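Local coordinates for protein HD superfamily hydrolase (PDB 3CCG) that binds two iron(III) ions in an HD-domain site and probably hydrolyses diadenosine tetraphosphate symmetrically to two molecules of ADP, at residues Y38-E43 with M119-K124; I98-D101 with V105-A108. One frame throughout, in Å; residues are numbered along the deposited sequence.

Contact 1. Residues Y38-E43 with M119-K124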
ATOM      1  N   TYR A  38     -16.149 -12.159 -21.925  1.00 16.49           N
ATOM      2  CA  TYR A  38     -16.815 -11.240 -21.020  1.00 18.03           C
ATOM      3  C   TYR A  38     -17.729 -10.208 -21.677  1.00 18.03           C
ATOM      4  O   TYR A  38     -18.250  -9.305 -21.042  1.00 18.79           O
ATOM      5  CB  TYR A  38     -15.752 -10.556 -20.105  1.00 17.41           C
ATOM      6  CG  TYR A  38     -15.106 -11.526 -19.127  1.00 21.39           C
ATOM      7  CD1 TYR A  38     -15.770 -11.919 -17.959  1.00 22.36           C
ATOM      8  CD2 TYR A  38     -13.823 -12.021 -19.330  1.00 13.79           C
ATOM      9  CE1 TYR A  38     -15.204 -12.802 -17.087  1.00 22.67           C
ATOM     10  CE2 TYR A  38     -13.242 -12.936 -18.435  1.00 18.14           C
ATOM     11  CZ  TYR A  38     -13.960 -13.314 -17.308  1.00 19.35           C
ATOM     12  OH  TYR A  38     -13.385 -14.181 -16.421  1.00 21.96           O
ATOM     13  N   ASN A  39     -17.920 -10.326 -22.987  0.50 18.67           N
ATOM     14  CA  ASN A  39     -18.806  -9.418 -23.714  0.50 20.89           C
ATOM     15  C   ASN A  39     -18.314  -7.959 -23.781  0.50 19.27           C
ATOM     16  O   ASN A  39     -19.087  -6.999 -23.760  0.50 20.64           O
ATOM     17  CB  ASN A  39     -20.225  -9.486 -23.121  0.50 22.05           C
ATOM     18  CG  ASN A  39     -21.279  -8.879 -24.039  0.50 24.01           C
ATOM     19  OD1 ASN A  39     -21.118  -8.852 -25.256  0.50 25.51           O
ATOM     20  ND2 ASN A  39     -22.370  -8.396 -23.455  0.50 29.81           N
ATOM     21  N   GLU A  40     -16.996  -7.794 -23.871  1.00 17.19           N
ATOM     22  CA  GLU A  40     -16.432  -6.481 -24.038  1.00 16.83           C
ATOM     23  C   GLU A  40     -16.269  -6.272 -25.577  1.00 14.75           C
ATOM     24  O   GLU A  40     -16.167  -7.226 -26.369  1.00 15.69           O
ATOM     25  CB  GLU A  40     -15.092  -6.331 -23.289  1.00 16.13           C
ATOM     26  CG  GLU A  40     -14.422  -4.983 -23.404  1.00 16.43           C
ATOM     27  CD  GLU A  40     -15.341  -3.873 -22.992  1.00 17.06           C
ATOM     28  OE1 GLU A  40     -15.583  -3.677 -21.772  1.00 20.08           O
ATOM     29  OE2 GLU A  40     -15.907  -3.196 -23.886  1.00 21.93           O
ATOM     30  N   ASP A  41     -16.269  -5.014 -25.959  1.00 14.78           N
ATOM     31  CA  ASP A  41     -16.073  -4.626 -27.363  1.00 14.40           C
ATOM     32  C   ASP A  41     -14.771  -5.172 -27.903  1.00 15.88           C
ATOM     33  O   ASP A  41     -13.692  -4.892 -27.345  1.00 16.08           O
ATOM     34  CB  ASP A  41     -16.168  -3.118 -27.550  1.00 15.60           C
ATOM     35  CG  ASP A  41     -16.083  -2.710 -28.977  1.00 19.41           C
ATOM     36  OD1 ASP A  41     -14.995  -2.587 -29.499  1.00 19.95           O
ATOM     37  OD2 ASP A  41     -17.137  -2.583 -29.612  1.00 27.77           O
ATOM     38  N   THR A  42     -14.799  -5.910 -29.000  1.00 16.16           N
ATOM     39  CA  THR A  42     -13.575  -6.558 -29.428  1.00 17.45           C
ATOM     40  C   THR A  42     -12.544  -5.591 -29.999  1.00 15.17           C
ATOM     41  O   THR A  42     -11.346  -5.840 -29.845  1.00 15.16           O
ATOM     42  CB  THR A  42     -13.836  -7.765 -30.431  1.00 24.76           C
ATOM     43  OG1 THR A  42     -14.110  -7.265 -31.688  1.00 27.01           O
ATOM     44  CG2 THR A  42     -15.004  -8.608 -30.077  1.00 20.71           C
ATOM     45  N   GLU A  43     -12.992  -4.529 -30.638  1.00 15.55           N
ATOM     46  CA  GLU A  43     -12.052  -3.591 -31.248  1.00 14.90           C
ATOM     47  C   GLU A  43     -11.404  -2.718 -30.162  1.00 13.93           C
ATOM     48  O   GLU A  43     -10.235  -2.392 -30.270  1.00 14.48           O
ATOM     49  CB  GLU A  43     -12.697  -2.757 -32.359  1.00 19.32           C
ATOM     50  CG  GLU A  43     -11.659  -2.190 -33.325  1.00 20.61           C
ATOM     51  CD  GLU A  43     -10.865  -3.233 -34.166  1.00 33.37           C
ATOM     52  OE1 GLU A  43     -11.162  -4.462 -34.123  1.00 28.09           O
ATOM     53  OE2 GLU A  43      -9.929  -2.794 -34.889  1.00 35.56           O
HETATM   54  N   MSE A 119     -11.822  -0.293 -11.744  1.00 16.14           N
HETATM   55  CA  MSE A 119     -11.433  -0.517 -13.138  1.00 15.53           C
HETATM   56  C   MSE A 119     -12.652  -0.933 -13.972  1.00 13.86           C
HETATM   57  O   MSE A 119     -13.520  -1.663 -13.553  1.00 16.75           O
HETATM   58  CB  MSE A 119     -10.361  -1.630 -13.214  1.00 13.37           C
HETATM   59  CG  MSE A 119      -9.008  -1.250 -12.560  1.00 13.02           C
HETATM   60 SE   MSE A 119      -7.840  -2.595 -12.184  0.75 14.07          SE
HETATM   61  CE  MSE A 119      -7.091  -2.979 -13.889  1.00 15.38           C
ATOM     62  N   SER A 120     -12.654  -0.459 -15.206  1.00 13.43           N
ATOM     63  CA  SER A 120     -13.623  -0.948 -16.153  1.00 12.27           C
ATOM     64  C   SER A 120     -13.253  -2.378 -16.546  1.00 13.74           C
ATOM     65  O   SER A 120     -12.123  -2.850 -16.377  1.00 13.39           O
ATOM     66  CB  SER A 120     -13.647  -0.047 -17.391  1.00 14.51           C
ATOM     67  OG  SER A 120     -12.508  -0.314 -18.214  1.00 12.97           O
ATOM     68  N   LEU A 121     -14.215  -3.051 -17.168  1.00 14.77           N
ATOM     69  CA  LEU A 121     -13.994  -4.357 -17.689  1.00 13.60           C
ATOM     70  C   LEU A 121     -12.793  -4.329 -18.666  1.00 11.17           C
ATOM     71  O   LEU A 121     -11.935  -5.217 -18.592  1.00 13.45           O
ATOM     72  CB  LEU A 121     -15.273  -4.855 -18.369  1.00 14.93           C
ATOM     73  CG  LEU A 121     -15.114  -6.186 -19.076  1.00 14.54           C
ATOM     74  CD1 LEU A 121     -14.591  -7.323 -18.182  1.00 14.41           C
ATOM     75  CD2 LEU A 121     -16.444  -6.550 -19.769  1.00 17.37           C
ATOM     76  N   LEU A 122     -12.715  -3.311 -19.536  1.00 13.63           N
ATOM     77  CA  LEU A 122     -11.596  -3.228 -20.513  1.00 12.98           C
ATOM     78  C   LEU A 122     -10.261  -3.058 -19.766  1.00 11.53           C
ATOM     79  O   LEU A 122      -9.286  -3.713 -20.094  1.00 11.60           O
ATOM     80  CB  LEU A 122     -11.809  -2.120 -21.509  1.00 13.92           C
ATOM     81  CG  LEU A 122     -10.701  -1.944 -22.568  1.00 11.86           C
ATOM     82  CD1 LEU A 122     -10.694  -3.223 -23.486  1.00 12.32           C
ATOM     83  CD2 LEU A 122     -10.918  -0.621 -23.319  1.00 13.94           C
ATOM     84  N   GLU A 123     -10.244  -2.192 -18.760  1.00 12.49           N
ATOM     85  CA  GLU A 123      -9.022  -1.998 -17.984  1.00 11.88           C
ATOM     86  C   GLU A 123      -8.541  -3.316 -17.369  1.00 10.19           C
ATOM     87  O   GLU A 123      -7.355  -3.644 -17.398  1.00 11.44           O
ATOM     88  CB  GLU A 123      -9.257  -0.996 -16.863  1.00 10.99           C
ATOM     89  CG  GLU A 123      -9.380   0.422 -17.251  1.00 12.02           C
ATOM     90  CD  GLU A 123      -9.738   1.316 -16.085  1.00 13.15           C
ATOM     91  OE1 GLU A 123      -8.867   1.429 -15.186  1.00 15.89           O
ATOM     92  OE2 GLU A 123     -10.868   1.854 -16.033  1.00 14.74           O
ATOM     93  N   LYS A 124      -9.484  -4.111 -16.822  1.00 10.67           N
ATOM     94  CA  LYS A 124      -9.150  -5.372 -16.223  1.00 11.87           C
ATOM     95  C   LYS A 124      -8.552  -6.373 -17.253  1.00  9.29           C
ATOM     96  O   LYS A 124      -7.612  -7.089 -16.997  1.00 12.70           O
ATOM     97  CB  LYS A 124     -10.328  -6.008 -15.507  1.00 11.80           C
ATOM     98  CG  LYS A 124     -10.901  -5.146 -14.406  1.00 14.97           C
ATOM     99  CD  LYS A 124     -12.078  -5.828 -13.724  1.00 16.46           C
ATOM    100  CE  LYS A 124     -12.604  -4.971 -12.579  1.00 19.58           C
ATOM    101  NZ  LYS A 124     -13.870  -5.548 -11.989  1.00 18.10           N
TER
HETATM  102  O   HOH W   1     -14.992  -1.506 -20.278  1.00 14.15           O
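The Tyr38 ring and the Glu40 carboxylate both find Leu121 beside them: its CD1 methyl comes up obliquely near the ring, while CD2 lies 3.6 Å from Glu40 OE1. This is the helical HD domain where the turn after helix 5-38 meets the start of helix 121-132, whose first turn is closed by a capping box. In that box Ser120 OG takes the amide of Glu123, and Ser120 N reaches Glu123 OE2 from above the carboxylate plane, 73° out of it. Leu121 wedges its branches into the turn, CD1 3.9 Å from Tyr38 CB and CD2 3.5 Å from Tyr38 O. Beyond the apolar root of the tyrosine, the hydroxyl leads away to bond Ala148 O. Glu40 has CG anti to its amide nitrogen (chi1 -180°) and a chain bent at chi2, which carries the carboxylate past Leu121 and across Leu122. Its OE2 accepts Asp41 N from the anti side, 34° out of the carboxylate plane, and together with the water on OE1 this probably limits rotation of the group. That water donates to Glu40 OE1 at 2.7 Å and accepts from Leu122 N at 3.0 Å.

Contact 2. Residues I98-D101 with V105-A108; sequences IGID and VLNA
Asp101 and Leu106 are the closest backbone pair across this tight link, CA to CA 7.3 Å, where the chain leaves helix 87-98 through Gly99, with its positive phi of 83°, and turns into helix 103-110. Packing of one helix start against the loop that precedes it is the principle illustrated here. Ile100 makes the apolar contact. Its CG2 methyl leans toward Val105 CG1 at 3.7 Å and has Leu106 CD2 alongside at 4.0 Å. With CG1 beside the backbone nitrogen (chi1 -64°), CG2 is left anti to that nitrogen, on the side where Val105 lies. The valine crosses the isoleucine at about a right angle, whereas the leucine slides past it in the reverse direction. Both leucine methyls also rest against the loop's carbonyl oxygens: CD2 lies 3.7 Å from Ile100 O, and CD1 is 3.9 Å from Asp101 O. Ile47 and Val51 of helix 42-51 pack on Ile100, and Ala94 of helix 87-98 touches both Ile100 and Leu106, which places the contact inside the helical bundle. Asp101 points its CB away from the helix, and its OD1 forms a salt bridge with Lys95. Cohesion between the two segments is therefore dispersive, and Ile100 O, covered by leucine methyls, is buried with no polar partner in the model.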
ATOM      1  N   ILE A  98      -0.986   8.766 -31.921  1.00 17.40           N
ATOM      2  CA  ILE A  98      -1.745   7.763 -32.689  1.00 15.42           C
ATOM      3  C   ILE A  98      -3.166   8.250 -33.008  1.00 14.98           C
ATOM      4  O   ILE A  98      -3.750   7.783 -33.996  1.00 18.42           O
ATOM      5  CB  ILE A  98      -1.733   6.388 -31.983  1.00 14.69           C
ATOM      6  CG1 ILE A  98      -0.287   5.920 -31.755  1.00 14.50           C
ATOM      7  CG2 ILE A  98      -2.534   5.367 -32.800  1.00 16.77           C
ATOM      8  CD1 ILE A  98      -0.162   4.623 -30.908  1.00 16.12           C
ATOM      9  N   GLY A  99      -3.679   9.176 -32.222  1.00 14.10           N
ATOM     10  CA  GLY A  99      -5.021   9.699 -32.430  1.00 13.73           C
ATOM     11  C   GLY A  99      -6.169   8.908 -31.869  1.00 15.85           C
ATOM     12  O   GLY A  99      -7.296   8.990 -32.392  1.00 16.72           O
ATOM     13  N   ILE A 100      -5.920   8.109 -30.838  1.00 14.97           N
ATOM     14  CA  ILE A 100      -6.931   7.346 -30.145  1.00 13.52           C
ATOM     15  C   ILE A 100      -7.634   8.220 -29.120  1.00 15.70           C
ATOM     16  O   ILE A 100      -7.023   8.764 -28.217  1.00 14.91           O
ATOM     17  CB  ILE A 100      -6.329   6.093 -29.414  1.00 14.33           C
ATOM     18  CG1 ILE A 100      -5.774   5.152 -30.468  1.00 15.55           C
ATOM     19  CG2 ILE A 100      -7.359   5.454 -28.508  1.00 13.33           C
ATOM     20  CD1 ILE A 100      -4.757   4.096 -29.931  1.00 15.08           C
ATOM     21  N   ASP A 101      -8.954   8.396 -29.253  1.00 16.35           N
ATOM     22  CA  ASP A 101      -9.715   9.226 -28.334  1.00 18.65           C
ATOM     23  C   ASP A 101     -10.609   8.513 -27.332  1.00 16.59           C
ATOM     24  O   ASP A 101     -11.080   9.159 -26.372  1.00 19.98           O
ATOM     25  CB  ASP A 101     -10.620  10.169 -29.149  1.00 20.33           C
ATOM     26  CG  ASP A 101      -9.843  11.160 -29.910  1.00 28.61           C
ATOM     27  OD1 ASP A 101      -8.809  11.639 -29.374  1.00 30.05           O
ATOM     28  OD2 ASP A 101     -10.286  11.470 -31.049  1.00 29.54           O
ATOM     29  N   VAL A 105     -10.336   2.985 -23.670  1.00 12.03           N
ATOM     30  CA  VAL A 105      -9.032   2.513 -24.205  1.00 11.19           C
ATOM     31  C   VAL A 105      -7.910   3.268 -23.550  1.00 12.28           C
ATOM     32  O   VAL A 105      -6.930   2.656 -23.111  1.00  9.93           O
ATOM     33  CB  VAL A 105      -8.968   2.668 -25.704  1.00  9.31           C
ATOM     34  CG1 VAL A 105      -7.559   2.459 -26.302  1.00 10.66           C
ATOM     35  CG2 VAL A 105      -9.976   1.721 -26.377  1.00 14.01           C
ATOM     36  N   LEU A 106      -8.006   4.580 -23.474  1.00 10.92           N
ATOM     37  CA  LEU A 106      -6.911   5.352 -22.884  1.00 11.34           C
ATOM     38  C   LEU A 106      -6.709   4.951 -21.403  1.00 10.13           C
ATOM     39  O   LEU A 106      -5.559   4.830 -20.948  1.00 10.60           O
ATOM     40  CB  LEU A 106      -7.182   6.849 -23.046  1.00 11.51           C
ATOM     41  CG  LEU A 106      -7.188   7.332 -24.478  1.00 11.80           C
ATOM     42  CD1 LEU A 106      -7.635   8.825 -24.488  1.00 14.64           C
ATOM     43  CD2 LEU A 106      -5.838   7.128 -25.170  1.00 13.38           C
ATOM     44  N   ASN A 107      -7.791   4.797 -20.639  1.00 11.28           N
ATOM     45  CA  ASN A 107      -7.653   4.355 -19.255  1.00 10.61           C
ATOM     46  C   ASN A 107      -6.975   2.961 -19.159  1.00 10.00           C
ATOM     47  O   ASN A 107      -6.131   2.701 -18.278  1.00 10.63           O
ATOM     48  CB  ASN A 107      -9.002   4.270 -18.522  1.00 12.16           C
ATOM     49  CG  ASN A 107      -9.553   5.635 -18.181  1.00 12.78           C
ATOM     50  OD1 ASN A 107      -8.803   6.600 -18.041  1.00 15.74           O
ATOM     51  ND2 ASN A 107     -10.891   5.727 -18.069  1.00 13.70           N
ATOM     52  N   ALA A 108      -7.381   2.039 -20.026  1.00 10.11           N
ATOM     53  CA  ALA A 108      -6.842   0.692 -20.005  1.00 10.96           C
ATOM     54  C   ALA A 108      -5.316   0.733 -20.229  1.00 11.60           C
ATOM     55  O   ALA A 108      -4.576  -0.014 -19.623  1.00 12.22           O
ATOM     56  CB  ALA A 108      -7.530  -0.150 -21.049  1.00 11.78           C
TER

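In the fold
Contact 2 is nested within the length of chain closed by contact 1, and the two meet where helices 103-110 and 121-132, consecutive in the chain, pack together. Their centres are 14 Å apart, yet they touch directly: Leu122 CD2 lies 3.7 Å from Val105 N, and Glu123 CG is 3.8 Å from Ala108 CA. Leu122 and Val105 both also rest on Lys44 of helix 42-51, which joins the three helices. The side chain of Val105 is about 8 Å from that of the iron ligand His52 and about 14 Å from a bound iron(III) ion. In contact 1 the side chain of Leu122 is about 10 Å from those of His52 and His112; both contacts are helix packing near the iron site and supply none of its ligands.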